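Local atomic coordinates of putative fimbrium tip subunit Fim1C (Bacteroides ovatus, PDB entry 4EPS), a protein that is probably a component of the tip of fimbriae, the filamentous cell-surface appendages that mediate adhesion and biofilm formation. Residues Asp108-Ala111 / Pro112-Ala115; Arg326-Pro329 / Asn330-His333; His355-Phe358 / Met359-Phe363. All coordinates share one frame; numbering follows the deposited sequence.

Contact 1: Asp108-Ala111 / Pro112-Ala115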
ATOM      1  N   ASP A 108       7.380  -2.949  60.441  1.00 42.94           N
ATOM      2  CA  ASP A 108       8.087  -2.574  59.209  1.00 39.40           C
ATOM      3  C   ASP A 108       9.464  -2.014  59.578  1.00 37.49           C
ATOM      4  O   ASP A 108       9.582  -0.844  59.952  1.00 34.52           O
ATOM      5  CB  ASP A 108       7.250  -1.571  58.383  1.00 40.70           C
ATOM      6  CG  ASP A 108       7.906  -1.032  57.112  1.00 44.27           C
ATOM      7  OD1 ASP A 108       8.965  -1.577  56.702  1.00 42.70           O
ATOM      8  OD2 ASP A 108       7.389  -0.052  56.554  1.00 48.37           O
ATOM      9  N   PHE A 109      10.516  -2.854  59.456  1.00 32.38           N
ATOM     10  CA  PHE A 109      11.882  -2.466  59.834  1.00 31.22           C
ATOM     11  C   PHE A 109      12.391  -1.202  59.118  1.00 33.26           C
ATOM     12  O   PHE A 109      13.176  -0.466  59.705  1.00 32.96           O
ATOM     13  CB  PHE A 109      12.852  -3.622  59.574  1.00 31.84           C
ATOM     14  CG  PHE A 109      14.284  -3.420  60.028  1.00 32.23           C
ATOM     15  CD1 PHE A 109      14.629  -3.534  61.373  1.00 34.14           C
ATOM     16  CD2 PHE A 109      15.297  -3.189  59.104  1.00 32.29           C
ATOM     17  CE1 PHE A 109      15.955  -3.379  61.790  1.00 35.28           C
ATOM     18  CE2 PHE A 109      16.631  -3.070  59.515  1.00 35.02           C
ATOM     19  CZ  PHE A 109      16.954  -3.170  60.858  1.00 34.26           C
ATOM     20  N   PHE A 110      12.000  -0.977  57.846  1.00 29.35           N
ATOM     21  CA  PHE A 110      12.500   0.195  57.125  1.00 28.69           C
ATOM     22  C   PHE A 110      11.458   1.347  57.020  1.00 34.90           C
ATOM     23  O   PHE A 110      11.626   2.248  56.188  1.00 32.40           O
ATOM     24  CB  PHE A 110      12.978  -0.214  55.724  1.00 28.75           C
ATOM     25  CG  PHE A 110      14.201  -1.109  55.711  1.00 28.18           C
ATOM     26  CD1 PHE A 110      15.463  -0.601  56.022  1.00 30.05           C
ATOM     27  CD2 PHE A 110      14.102  -2.439  55.317  1.00 26.94           C
ATOM     28  CE1 PHE A 110      16.604  -1.417  55.957  1.00 29.57           C
ATOM     29  CE2 PHE A 110      15.239  -3.258  55.258  1.00 28.48           C
ATOM     30  CZ  PHE A 110      16.483  -2.739  55.564  1.00 27.20           C
ATOM     31  N   ALA A 111      10.412   1.333  57.870  1.00 34.65           N
ATOM     32  CA  ALA A 111       9.386   2.392  57.875  1.00 35.00           C
ATOM     33  C   ALA A 111      10.012   3.821  57.947  1.00 38.77           C
ATOM     34  O   ALA A 111       9.621   4.645  57.108  1.00 38.22           O
ATOM     35  CB  ALA A 111       8.395   2.186  59.019  1.00 36.07           C
ATOM     36  N   PRO A 112      11.007   4.139  58.833  1.00 36.30           N
ATOM     37  CA  PRO A 112      11.558   5.518  58.851  1.00 36.04           C
ATOM     38  C   PRO A 112      12.370   5.875  57.603  1.00 37.25           C
ATOM     39  O   PRO A 112      12.366   7.026  57.182  1.00 37.15           O
ATOM     40  CB  PRO A 112      12.455   5.531  60.096  1.00 38.57           C
ATOM     41  CG  PRO A 112      11.974   4.354  60.936  1.00 43.12           C
ATOM     42  CD  PRO A 112      11.608   3.327  59.917  1.00 37.75           C
ATOM     43  N   LEU A 113      13.077   4.902  57.015  1.00 32.07           N
ATOM     44  CA  LEU A 113      13.838   5.135  55.776  1.00 29.96           C
ATOM     45  C   LEU A 113      12.872   5.563  54.671  1.00 33.21           C
ATOM     46  O   LEU A 113      13.103   6.572  54.009  1.00 33.44           O
ATOM     47  CB  LEU A 113      14.606   3.860  55.388  1.00 28.52           C
ATOM     48  CG  LEU A 113      15.404   3.877  54.080  1.00 31.59           C
ATOM     49  CD1 LEU A 113      16.546   4.931  54.118  1.00 31.20           C
ATOM     50  CD2 LEU A 113      15.935   2.467  53.779  1.00 29.12           C
ATOM     51  N   ALA A 114      11.750   4.833  54.532  1.00 31.31           N
ATOM     52  CA  ALA A 114      10.737   5.123  53.523  1.00 31.78           C
ATOM     53  C   ALA A 114      10.028   6.454  53.814  1.00 36.69           C
ATOM     54  O   ALA A 114       9.865   7.262  52.897  1.00 36.32           O
ATOM     55  CB  ALA A 114       9.732   3.987  53.454  1.00 32.80           C
ATOM     56  N   ALA A 115       9.659   6.706  55.089  1.00 35.94           N
ATOM     57  CA  ALA A 115       8.974   7.948  55.494  1.00 36.79           C
ATOM     58  C   ALA A 115       9.808   9.210  55.198  1.00 39.99           C
ATOM     59  O   ALA A 115       9.246  10.203  54.742  1.00 40.73           O
ATOM     60  CB  ALA A 115       8.617   7.899  56.975  1.00 38.23           C
TER
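The Phe-110 ring meets Leu-113 and Phe-109 in different ways. Methyl CD2 of Leu-113 approaches ring atom CD1 of Phe-110 obliquely, at 3.8 Å. One face of the Phe-110 ring is covered by Phe-109, whose CD2 sits over the ring centre, 3.7 Å above the plane, while CE2 of Phe-110 lies at the edge of the Phe-109 ring. With its CG turned away from the carbonyl carbon (chi1 -67°), Phe-110 runs side by side with Leu-113, pointing the same way. Beyond the segments Tyr-89 stacks on Phe-109, and Tyr-91, also of strand 87-92, meets the Phe-110 ring with the planes inclined by about 50°.

Phe-110 is the N-cap residue of helix 111-115 and takes part in the helix through its backbone carbonyl: Phe-110 O accepts from Ala-114 N at 3.1 Å, followed one residue later by Ala-115 N to Ala-111 O at 2.9 Å. Pro-112 suits the first turn, where a missing N-H costs no helical bond; its CD packs against Ala-111 CB at 3.5 Å. The type I turn before the helix is reinforced by an Asx turn, in which Asp-108 OD1 receives Phe-110 N at 3.3 Å from well above the carboxylate plane. The other oxygen, OD2, forms a salt bridge with Arg-158 of strand 148-174. The chemistry is thus divided: a carboxylate shapes the approach to the helix and ties it to the strand, whereas Phe-110 and Leu-113 bury one side of the helix start.

Contact 2: Arg326-Pro329 / Asn330-His333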
ATOM      1  N   ARG A 326      27.934   2.798   9.740  1.00 33.96           N
ATOM      2  CA  ARG A 326      28.444   2.676  11.105  1.00 34.64           C
ATOM      3  C   ARG A 326      27.662   3.560  12.112  1.00 37.30           C
ATOM      4  O   ARG A 326      27.260   3.067  13.167  1.00 36.43           O
ATOM      5  CB  ARG A 326      29.933   3.038  11.089  1.00 36.53           C
ATOM      6  CG  ARG A 326      30.692   2.776  12.370  1.00 42.27           C
ATOM      7  CD  ARG A 326      32.181   2.772  12.083  1.00 43.88           C
ATOM      8  NE  ARG A 326      32.650   4.065  11.578  1.00 41.29           N
ATOM      9  CZ  ARG A 326      33.341   4.234  10.457  1.00 41.49           C
ATOM     10  NH1 ARG A 326      33.653   3.191   9.696  1.00 35.59           N
ATOM     11  NH2 ARG A 326      33.734   5.445  10.092  1.00 36.59           N
ATOM     12  N   SER A 327      27.417   4.846  11.780  1.00 32.00           N
ATOM     13  CA  SER A 327      26.779   5.773  12.715  1.00 30.45           C
ATOM     14  C   SER A 327      25.250   5.789  12.695  1.00 33.36           C
ATOM     15  O   SER A 327      24.665   6.144  13.716  1.00 32.34           O
ATOM     16  CB  SER A 327      27.280   7.192  12.486  1.00 33.53           C
ATOM     17  OG  SER A 327      28.697   7.228  12.545  1.00 41.52           O
ATOM     18  N   HIS A 328      24.600   5.502  11.539  1.00 28.85           N
ATOM     19  CA  HIS A 328      23.143   5.572  11.449  1.00 27.65           C
ATOM     20  C   HIS A 328      22.664   4.405  10.610  1.00 31.60           C
ATOM     21  O   HIS A 328      22.128   4.621   9.514  1.00 30.05           O
ATOM     22  CB  HIS A 328      22.694   6.937  10.862  1.00 27.57           C
ATOM     23  CG  HIS A 328      23.070   8.105  11.715  1.00 30.41           C
ATOM     24  ND1 HIS A 328      24.213   8.850  11.456  1.00 32.60           N
ATOM     25  CD2 HIS A 328      22.475   8.590  12.830  1.00 31.32           C
ATOM     26  CE1 HIS A 328      24.263   9.778  12.404  1.00 31.57           C
ATOM     27  NE2 HIS A 328      23.243   9.662  13.260  1.00 31.62           N
ATOM     28  N   PRO A 329      22.848   3.145  11.104  1.00 30.37           N
ATOM     29  CA  PRO A 329      22.495   1.962  10.287  1.00 29.89           C
ATOM     30  C   PRO A 329      21.021   1.840   9.930  1.00 31.36           C
ATOM     31  O   PRO A 329      20.676   1.077   9.031  1.00 31.98           O
ATOM     32  CB  PRO A 329      22.920   0.780  11.181  1.00 31.96           C
ATOM     33  CG  PRO A 329      22.904   1.338  12.580  1.00 35.76           C
ATOM     34  CD  PRO A 329      23.429   2.728  12.405  1.00 32.20           C
ATOM     35  N   ASN A 330      20.163   2.582  10.627  1.00 26.78           N
ATOM     36  CA  ASN A 330      18.737   2.501  10.361  0.60 26.45           C
ATOM     37  C   ASN A 330      18.302   3.478   9.238  1.00 28.44           C
ATOM     38  O   ASN A 330      17.188   3.363   8.738  1.00 28.57           O
ATOM     39  CB  ASN A 330      17.953   2.744  11.665  0.60 30.16           C
ATOM     40  CG  ASN A 330      18.461   1.922  12.853  0.60 57.15           C
ATOM     41  OD1 ASN A 330      18.857   0.754  12.726  0.60 50.17           O
ATOM     42  ND2 ASN A 330      18.430   2.500  14.048  0.60 50.78           N
ATOM     43  N   CYS A 331      19.188   4.392   8.796  1.00 25.76           N
ATOM     44  CA  CYS A 331      18.830   5.373   7.745  1.00 24.20           C
ATOM     45  C   CYS A 331      18.988   4.798   6.333  1.00 26.16           C
ATOM     46  O   CYS A 331      19.906   5.137   5.602  1.00 26.08           O
ATOM     47  CB  CYS A 331      19.627   6.662   7.950  1.00 24.08           C
ATOM     48  SG  CYS A 331      19.207   7.535   9.486  1.00 28.07           S
ATOM     49  N   VAL A 332      18.065   3.906   5.964  1.00 22.46           N
ATOM     50  CA  VAL A 332      18.095   3.153   4.693  1.00 21.61           C
ATOM     51  C   VAL A 332      16.871   3.462   3.827  1.00 23.57           C
ATOM     52  O   VAL A 332      16.600   2.720   2.890  1.00 22.01           O
ATOM     53  CB  VAL A 332      18.159   1.624   5.037  1.00 25.87           C
ATOM     54  CG1 VAL A 332      19.450   1.289   5.806  1.00 26.43           C
ATOM     55  CG2 VAL A 332      16.918   1.172   5.836  1.00 25.21           C
ATOM     56  N   HIS A 333      16.123   4.540   4.141  1.00 21.07           N
ATOM     57  CA  HIS A 333      14.881   4.857   3.423  1.00 20.43           C
ATOM     58  C   HIS A 333      15.049   5.943   2.363  1.00 22.71           C
ATOM     59  O   HIS A 333      14.368   5.908   1.337  1.00 20.42           O
ATOM     60  CB  HIS A 333      13.787   5.283   4.418  1.00 21.53           C
ATOM     61  CG  HIS A 333      13.588   4.274   5.505  1.00 25.17           C
ATOM     62  ND1 HIS A 333      14.190   4.417   6.740  1.00 27.11           N
ATOM     63  CD2 HIS A 333      12.909   3.103   5.477  1.00 27.77           C
ATOM     64  CE1 HIS A 333      13.838   3.347   7.438  1.00 26.81           C
ATOM     65  NE2 HIS A 333      13.064   2.528   6.717  1.00 27.48           N
TER
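A type I beta turn from His-328 to Cys-331 leads the chain out of helix 323-327, His-328 being the first residue to leave helical geometry. Its closing bond runs from Cys-331 N to His-328 O, 3.0 Å long and nearly straight at the hydrogen (165°), although the donor stands above the carbonyl plane instead of on a lone pair. Pro-329 suits the second position of the turn: its ring holds phi near the value required there, and no N-H is needed from it. The Asn-330 side chain has more than one position, so its contact with Pro-329 CG is uncertain.

Next to the closing bond the thiol packs against the histidine stem. Because Cys-331 SG is anti to its own carbonyl carbon (chi1 -65°), it comes back to within 3.8 Å of His-328 CB and meets the imidazole obliquely, 5.3 Å from the ring centroid. A small, polarisable side chain fits this buried place. Cys-331 is also the centre of an inverse gamma turn, in which Val-332 N reaches Asn-330 O at 3.0 Å, and Val-332 CG1 packs on Pro-329 O at 3.5 Å.

On the helical side, the His-328 ring meets Tyr-390 of helix 389-403 almost perpendicularly. At the far end, His-333 bonds through its backbone to Gly-301 and Phe-510, delivering the chain into strand 334-338, which lies between strands 293-300 and 502-509.

Contact 3: His355-Phe358 / Met359-Phe363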
ATOM      1  N   HIS A 355      41.789  17.017   2.217  1.00 29.83           N
ATOM      2  CA  HIS A 355      42.274  15.762   1.654  1.00 29.81           C
ATOM      3  C   HIS A 355      43.736  15.489   2.081  1.00 34.23           C
ATOM      4  O   HIS A 355      44.047  14.400   2.585  1.00 33.20           O
ATOM      5  CB  HIS A 355      42.189  15.781   0.117  1.00 28.81           C
ATOM      6  CG  HIS A 355      42.866  14.602  -0.488  1.00 31.49           C
ATOM      7  ND1 HIS A 355      42.357  13.329  -0.334  1.00 32.40           N
ATOM      8  CD2 HIS A 355      44.037  14.535  -1.168  1.00 32.86           C
ATOM      9  CE1 HIS A 355      43.195  12.532  -0.972  1.00 32.28           C
ATOM     10  NE2 HIS A 355      44.236  13.212  -1.466  1.00 32.93           N
ATOM     11  N   ASP A 356      44.619  16.469   1.859  1.00 32.06           N
ATOM     12  CA  ASP A 356      46.040  16.315   2.191  1.00 33.71           C
ATOM     13  C   ASP A 356      46.222  16.065   3.689  1.00 40.70           C
ATOM     14  O   ASP A 356      47.000  15.174   4.050  1.00 41.20           O
ATOM     15  CB  ASP A 356      46.870  17.512   1.712  1.00 35.22           C
ATOM     16  CG  ASP A 356      47.158  17.534   0.216  1.00 41.72           C
ATOM     17  OD1 ASP A 356      46.874  16.516  -0.469  1.00 42.64           O
ATOM     18  OD2 ASP A 356      47.635  18.573  -0.277  1.00 42.00           O
ATOM     19  N   TRP A 357      45.446  16.767   4.551  1.00 37.30           N
ATOM     20  CA  TRP A 357      45.501  16.514   5.996  1.00 37.47           C
ATOM     21  C   TRP A 357      45.057  15.090   6.297  1.00 40.45           C
ATOM     22  O   TRP A 357      45.722  14.377   7.052  1.00 40.25           O
ATOM     23  CB  TRP A 357      44.621  17.501   6.806  1.00 36.37           C
ATOM     24  CG  TRP A 357      44.343  17.016   8.207  1.00 37.72           C
ATOM     25  CD1 TRP A 357      45.223  16.981   9.253  1.00 41.50           C
ATOM     26  CD2 TRP A 357      43.137  16.389   8.677  1.00 36.97           C
ATOM     27  NE1 TRP A 357      44.621  16.415  10.360  1.00 40.55           N
ATOM     28  CE2 TRP A 357      43.342  16.045  10.034  1.00 40.91           C
ATOM     29  CE3 TRP A 357      41.892  16.098   8.086  1.00 37.32           C
ATOM     30  CZ2 TRP A 357      42.354  15.414  10.805  1.00 39.86           C
ATOM     31  CZ3 TRP A 357      40.926  15.448   8.845  1.00 38.24           C
ATOM     32  CH2 TRP A 357      41.162  15.108  10.185  1.00 39.18           C
ATOM     33  N   PHE A 358      43.910  14.694   5.724  1.00 35.18           N
ATOM     34  CA  PHE A 358      43.262  13.403   5.963  1.00 34.04           C
ATOM     35  C   PHE A 358      44.208  12.213   5.661  1.00 39.57           C
ATOM     36  O   PHE A 358      44.268  11.274   6.455  1.00 39.27           O
ATOM     37  CB  PHE A 358      41.963  13.310   5.123  1.00 33.70           C
ATOM     38  CG  PHE A 358      41.265  11.977   5.162  1.00 33.22           C
ATOM     39  CD1 PHE A 358      40.511  11.603   6.267  1.00 34.31           C
ATOM     40  CD2 PHE A 358      41.367  11.089   4.096  1.00 34.99           C
ATOM     41  CE1 PHE A 358      39.871  10.365   6.311  1.00 34.40           C
ATOM     42  CE2 PHE A 358      40.716   9.852   4.135  1.00 36.45           C
ATOM     43  CZ  PHE A 358      39.978   9.498   5.242  1.00 33.08           C
HETATM   44  N   MSE A 359      44.947  12.275   4.541  1.00 35.97           N
HETATM   45  CA  MSE A 359      45.864  11.216   4.093  1.00 36.09           C
HETATM   46  C   MSE A 359      47.062  11.011   5.052  1.00 42.60           C
HETATM   47  O   MSE A 359      47.698   9.958   4.987  1.00 43.20           O
HETATM   48  CB  MSE A 359      46.358  11.481   2.667  1.00 37.79           C
HETATM   49  CG  MSE A 359      45.231  11.436   1.620  1.00 42.85           C
HETATM   50 SE   MSE A 359      44.233   9.752   1.642  0.75 49.96          SE
HETATM   51  CE  MSE A 359      45.457   8.700   0.587  1.00 47.71           C
ATOM     52  N   THR A 360      47.330  11.975   5.958  1.00 40.92           N
ATOM     53  CA  THR A 360      48.404  11.861   6.969  1.00 42.74           C
ATOM     54  C   THR A 360      47.881  11.262   8.300  1.00 47.84           C
ATOM     55  O   THR A 360      48.673  11.103   9.230  1.00 49.15           O
ATOM     56  CB  THR A 360      49.046  13.239   7.278  1.00 47.21           C
ATOM     57  OG1 THR A 360      48.134  14.043   8.043  1.00 46.19           O
ATOM     58  CG2 THR A 360      49.531  13.964   6.052  1.00 43.45           C
ATOM     59  N   THR A 361      46.555  10.975   8.412  1.00 41.97           N
ATOM     60  CA  THR A 361      45.931  10.491   9.655  1.00 41.12           C
ATOM     61  C   THR A 361      45.773   8.967   9.727  1.00 45.06           C
ATOM     62  O   THR A 361      46.018   8.268   8.756  1.00 44.51           O
ATOM     63  CB  THR A 361      44.541  11.140   9.863  1.00 47.99           C
ATOM     64  OG1 THR A 361      43.590  10.564   8.951  1.00 41.87           O
ATOM     65  CG2 THR A 361      44.568  12.661   9.765  1.00 45.73           C
ATOM     66  N   SER A 362      45.302   8.477  10.882  1.00 44.31           N
ATOM     67  CA  SER A 362      44.986   7.068  11.151  1.00 45.49           C
ATOM     68  C   SER A 362      43.527   6.716  10.729  1.00 49.77           C
ATOM     69  O   SER A 362      43.069   5.597  10.991  1.00 50.33           O
ATOM     70  CB  SER A 362      45.162   6.783  12.646  1.00 49.67           C
ATOM     71  OG  SER A 362      44.195   7.488  13.412  1.00 58.31           O
ATOM     72  N   PHE A 363      42.798   7.674  10.103  1.00 44.82           N
ATOM     73  CA  PHE A 363      41.380   7.495   9.729  1.00 42.46           C
ATOM     74  C   PHE A 363      41.155   7.057   8.276  1.00 44.29           C
ATOM     75  O   PHE A 363      39.996   6.909   7.877  1.00 42.86           O
ATOM     76  CB  PHE A 363      40.595   8.813   9.939  1.00 43.40           C
ATOM     77  CG  PHE A 363      40.776   9.575  11.231  1.00 45.14           C
ATOM     78  CD1 PHE A 363      40.460   8.992  12.453  1.00 48.43           C
ATOM     79  CD2 PHE A 363      41.163  10.910  11.219  1.00 47.56           C
ATOM     80  CE1 PHE A 363      40.609   9.706  13.646  1.00 50.02           C
ATOM     81  CE2 PHE A 363      41.310  11.627  12.410  1.00 50.90           C
ATOM     82  CZ  PHE A 363      41.029  11.021  13.616  1.00 49.30           C
TER
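Where the chain leaves helix 354-359, Trp-357 meets Thr-361, the residue that opens an ST turn, and the side chains of Met-359, Thr-360, Thr-361 and Phe-363 fold back over the preceding helical residues. The methyl CG2 of Thr-361 is the bump: it rests on one face of the indole, 4.0 Å from the centroid of the six-membered ring and offset toward the rim. A branched residue suits the place, since the methyl pads the ring while the hydroxyl bonds. Next to it Trp-357 CH2 points at the edge of the Phe-363 ring, meeting CE2 at 4.1 Å, and Phe-363 CB fits against Phe-358 CE1.

Met-359, deposited as selenomethionine, packs on His-355 and Phe-358. With CG anti to the carbonyl carbon (chi1 -65°), it lays CG over the face of the His-355 imidazole, 3.8 Å from its centroid, in a CH-pi contact; the bend at chi2 (-56°) then brings SE to 4.0 Å from Phe-358 CD2, a Met-aromatic approach. The imidazole itself is fixed by ND1, which bonds to Ser-369. Trp-357 is further hemmed in by the edge-to-face rings of Tyr-399 and Phe-403 on and at the end of helix 389-403.

Two threonines each bond twice to a carbonyl of the preceding helical turn. Trp-357 O takes both N and OG1 of Thr-360, the hydroxyl in the carbonyl plane at 2.6 Å; Phe-358 O is gripped likewise by Thr-361, whose OG1 lies 2.7 Å away. That same OG1 then accepts Phe-363 N at 3.2 Å, closing the ST turn.

In the fold
The three contacts follow one another along the chain, each closing before the next opens. Contact 1 belongs to the N-terminal, fimbrillin-like region, beside strands 87-92 and 148-174. Its centre is 49 Å from that of contact 2 and 62 Å from that of contact 3, which lies on the opposite side of the chain's centre. Contacts 2 and 3 are neighbours, with centres 25 Å apart and nearest atoms about 7 Å apart without touching; both pack against helix 389-403. Contact 2 also meets Phe-173 and Tyr-187 through His-333, so it joins the C-terminal part to strands of the preceding region in this elongated, probably tip-forming subunit.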